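Local coordinates for OmpA family protein (PDB 7RJJ), which probably binds peptidoglycan through this OmpA-like domain of a larger membrane protein, which holds D-alanine in its pocket, at residues L30-K38 against W74-P82. Residues are numbered along the deposited sequence; the frame is centred on the assembly and turned at random. Where two conformers were deposited one is given.
Sequences LVSSLMDIK and WMRDTGDVP
L30 covers one face of the W74 indole. Its CB stands 3.7 Å from the centroid of the six-membered ring and 8° off the ring normal, a CH-pi contact, while CD1 covers the same face nearer the rim, 3.8 Å from W74 NE1. T78 CB takes the opposite face, so the indole is held between the two residues. V31 meets the ring differently: CG2 comes at the edge, near the ring plane, 4.0 Å from W74 CH2. Further along, the S33 methylene touches the methyl of M75, a selenomethionine, with CB 3.6 Å from CE. M75 is a knob in the hole formed by L30, S33, L34 and I37; its chain, bent at chi2, carries selenium and methyl into that hole. L34, with CG anti to the backbone N (chi1 176°), packs both methyls on G79 CA, CD2 at 3.7 Å, and its CD1 also reaches V81 CG2. I37 CD1 lies 3.9 Å from M75 SE, and I37 CG2 meets V81 CG2. K38 closes the contact: NZ donates to G79 O at 2.7 Å, with a C=O...N angle of 165°, tying the helix to the turn just before D80, whose phi is positive. None of these residues belongs to the D-alanine pocket. Within the OmpA-like domain, helix 27-38 thus packs against the C-terminal end of helix 57-77 and its exit loop, one side of the contact lying on the mixed sheet: I37 and V81 both touch I45 of strand 43-49, S33 and I37 reach strand 112-117, and M75 and V81 rest on F86 of strand 86-90.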
loop_
_atom_site.group_PDB
_atom_site.type_symbol
_atom_site.label_atom_id
_atom_site.label_comp_id
_atom_site.label_asym_id
_atom_site.label_seq_id
_atom_site.Cartn_x
_atom_site.Cartn_y
_atom_site.Cartn_z
ATOM N N LEU A 30 -9.300 -3.061 2.867
ATOM C CA LEU A 30 -9.250 -2.558 1.469
ATOM C C LEU A 30 -10.472 -1.686 1.189
ATOM O O LEU A 30 -10.304 -0.570 0.621
ATOM C CB LEU A 30 -9.203 -3.749 0.512
ATOM C CG LEU A 30 -7.891 -4.523 0.501
ATOM C CD1 LEU A 30 -8.060 -5.851 -0.230
ATOM C CD2 LEU A 30 -6.778 -3.690 -0.116
ATOM N N VAL A 31 -11.662 -2.193 1.538
ATOM C CA VAL A 31 -12.914 -1.430 1.284
ATOM C C VAL A 31 -12.801 -0.080 2.008
ATOM O O VAL A 31 -13.212 0.958 1.400
ATOM C CB VAL A 31 -14.169 -2.238 1.683
ATOM C CG1 VAL A 31 -15.419 -1.372 1.724
ATOM C CG2 VAL A 31 -14.382 -3.436 0.760
ATOM N N SER A 32 -12.222 -0.084 3.225
ATOM C CA SER A 32 -12.111 1.173 4.012
ATOM C C SER A 32 -11.274 2.214 3.247
ATOM O O SER A 32 -11.691 3.409 3.190
ATOM C CB SER A 32 -11.551 0.905 5.382
ATOM O OG SER A 32 -11.432 2.117 6.101
ATOM N N SER A 33 -10.146 1.786 2.680
ATOM C CA SER A 33 -9.285 2.701 1.881
ATOM C C SER A 33 -10.042 3.154 0.634
ATOM O O SER A 33 -9.940 4.342 0.283
ATOM C CB SER A 33 -7.993 2.045 1.492
ATOM O OG SER A 33 -7.212 1.759 2.639
ATOM N N LEU A 34 -10.751 2.215 0.002
ATOM C CA LEU A 34 -11.532 2.489 -1.224
ATOM C C LEU A 34 -12.521 3.624 -0.972
ATOM O O LEU A 34 -12.593 4.557 -1.770
ATOM C CB LEU A 34 -12.231 1.203 -1.674
ATOM C CG LEU A 34 -13.151 1.357 -2.882
ATOM C CD1 LEU A 34 -12.384 1.885 -4.085
ATOM C CD2 LEU A 34 -13.833 0.043 -3.220
HETATM N N MSE A 35 -13.261 3.540 0.140
HETATM C CA MSE A 35 -14.253 4.554 0.458
HETATM C C MSE A 35 -13.564 5.915 0.600
HETATM O O MSE A 35 -14.052 6.924 0.064
HETATM C CB MSE A 35 -15.059 4.139 1.693
HETATM C CG MSE A 35 -16.360 3.451 1.336
HETATM SE SE MSE A 35 -17.090 2.363 2.785
HETATM C CE MSE A 35 -15.763 1.799 4.114
ATOM N N ASP A 36 -12.403 5.935 1.270
ATOM C CA ASP A 36 -11.645 7.169 1.435
ATOM C C ASP A 36 -11.225 7.703 0.053
ATOM O O ASP A 36 -11.264 8.931 -0.142
ATOM C CB ASP A 36 -10.421 6.975 2.333
ATOM C CG ASP A 36 -10.746 6.681 3.792
ATOM O OD1 ASP A 36 -11.823 7.071 4.238
ATOM O OD2 ASP A 36 -9.906 6.057 4.467
ATOM N N ILE A 37 -10.848 6.804 -0.862
ATOM C CA ILE A 37 -10.460 7.184 -2.257
ATOM C C ILE A 37 -11.686 7.741 -2.997
ATOM O O ILE A 37 -11.537 8.791 -3.684
ATOM C CB ILE A 37 -9.828 5.985 -3.003
ATOM C CG1 ILE A 37 -8.403 5.730 -2.505
ATOM C CG2 ILE A 37 -9.862 6.193 -4.514
ATOM C CD1 ILE A 37 -7.830 4.373 -2.846
ATOM N N LYS A 38 -12.848 7.101 -2.827
ATOM C CA LYS A 38 -14.081 7.502 -3.552
ATOM C C LYS A 38 -14.525 8.894 -3.103
ATOM O O LYS A 38 -15.127 9.591 -3.929
ATOM C CB LYS A 38 -15.186 6.457 -3.355
ATOM C CG LYS A 38 -14.905 5.111 -4.008
ATOM C CD LYS A 38 -14.934 5.160 -5.512
ATOM C CE LYS A 38 -14.501 3.862 -6.155
ATOM N NZ LYS A 38 -14.784 3.861 -7.614
ATOM N N TRP A 74 -6.213 -4.111 -7.019
ATOM C CA TRP A 74 -7.515 -4.358 -6.346
ATOM C C TRP A 74 -8.401 -3.117 -6.469
ATOM O O TRP A 74 -9.567 -3.211 -6.854
ATOM C CB TRP A 74 -7.303 -4.754 -4.883
ATOM C CG TRP A 74 -8.550 -5.220 -4.195
ATOM C CD1 TRP A 74 -8.959 -6.513 -4.033
ATOM C CD2 TRP A 74 -9.554 -4.398 -3.573
ATOM N NE1 TRP A 74 -10.132 -6.554 -3.333
ATOM C CE2 TRP A 74 -10.534 -5.272 -3.055
ATOM C CE3 TRP A 74 -9.727 -3.020 -3.405
ATOM C CZ2 TRP A 74 -11.661 -4.806 -2.377
ATOM C CZ3 TRP A 74 -10.838 -2.561 -2.732
ATOM C CH2 TRP A 74 -11.794 -3.444 -2.229
HETATM N N MSE A 75 -7.834 -1.948 -6.165
HETATM C CA MSE A 75 -8.598 -0.709 -6.200
HETATM C C MSE A 75 -9.134 -0.448 -7.607
HETATM O O MSE A 75 -10.268 -0.012 -7.774
HETATM C CB MSE A 75 -7.733 0.469 -5.756
HETATM C CG MSE A 75 -7.237 0.378 -4.341
HETATM SE SE MSE A 75 -8.672 0.555 -3.026
HETATM C CE MSE A 75 -7.709 -0.034 -1.432
ATOM N N ARG A 76 -8.335 -0.762 -8.615
ATOM C CA ARG A 76 -8.745 -0.488 -10.016
ATOM C C ARG A 76 -9.772 -1.519 -10.480
ATOM O O ARG A 76 -10.805 -1.113 -10.988
ATOM C CB ARG A 76 -7.514 -0.533 -10.928
ATOM C CG ARG A 76 -7.784 -0.436 -12.418
ATOM C CD ARG A 76 -6.553 -0.887 -13.168
ATOM N NE ARG A 76 -6.258 -2.293 -12.968
ATOM C CZ ARG A 76 -5.058 -2.847 -13.070
ATOM N NH1 ARG A 76 -4.000 -2.109 -13.363
ATOM N NH2 ARG A 76 -4.918 -4.145 -12.871
ATOM N N ASP A 77 -9.491 -2.791 -10.265
ATOM C CA ASP A 77 -10.347 -3.880 -10.811
ATOM C C ASP A 77 -11.564 -4.144 -9.910
ATOM O O ASP A 77 -12.671 -4.296 -10.459
ATOM C CB ASP A 77 -9.503 -5.136 -11.055
ATOM C CG ASP A 77 -8.405 -4.938 -12.098
ATOM O OD1 ASP A 77 -8.507 -3.973 -12.886
ATOM O OD2 ASP A 77 -7.452 -5.741 -12.107
ATOM N N THR A 78 -11.368 -4.222 -8.595
ATOM C CA THR A 78 -12.498 -4.474 -7.662
ATOM C C THR A 78 -13.171 -3.152 -7.261
ATOM O O THR A 78 -14.399 -3.174 -7.052
ATOM C CB THR A 78 -12.015 -5.270 -6.445
ATOM O OG1 THR A 78 -11.472 -6.486 -6.951
ATOM C CG2 THR A 78 -13.110 -5.573 -5.449
ATOM N N GLY A 79 -12.408 -2.049 -7.192
ATOM C CA GLY A 79 -12.943 -0.740 -6.751
ATOM C C GLY A 79 -13.283 0.209 -7.900
ATOM O O GLY A 79 -13.785 1.350 -7.587
ATOM N N ASP A 80 -13.150 -0.304 -9.157
ATOM C CA ASP A 80 -13.502 0.505 -10.358
ATOM C C ASP A 80 -12.880 1.908 -10.309
ATOM O O ASP A 80 -13.527 2.850 -10.796
ATOM C CB ASP A 80 -15.017 0.605 -10.556
ATOM C CG ASP A 80 -15.657 -0.706 -10.965
ATOM O OD1 ASP A 80 -15.432 -1.720 -10.257
ATOM O OD2 ASP A 80 -16.343 -0.717 -12.013
ATOM N N VAL A 81 -11.682 2.042 -9.739
ATOM C CA VAL A 81 -10.961 3.351 -9.735
ATOM C C VAL A 81 -10.164 3.427 -11.037
ATOM O O VAL A 81 -9.471 2.471 -11.381
ATOM C CB VAL A 81 -10.050 3.483 -8.499
ATOM C CG1 VAL A 81 -9.305 4.810 -8.480
ATOM C CG2 VAL A 81 -10.829 3.282 -7.201
ATOM N N PRO A 82 -10.251 4.524 -11.830
ATOM C CA PRO A 82 -9.503 4.617 -13.086
ATOM C C PRO A 82 -8.000 4.350 -12.892
ATOM O O PRO A 82 -7.440 4.804 -11.912
ATOM C CB PRO A 82 -9.789 6.046 -13.585
ATOM C CG PRO A 82 -11.121 6.398 -12.940
ATOM C CD PRO A 82 -11.103 5.703 -11.595
#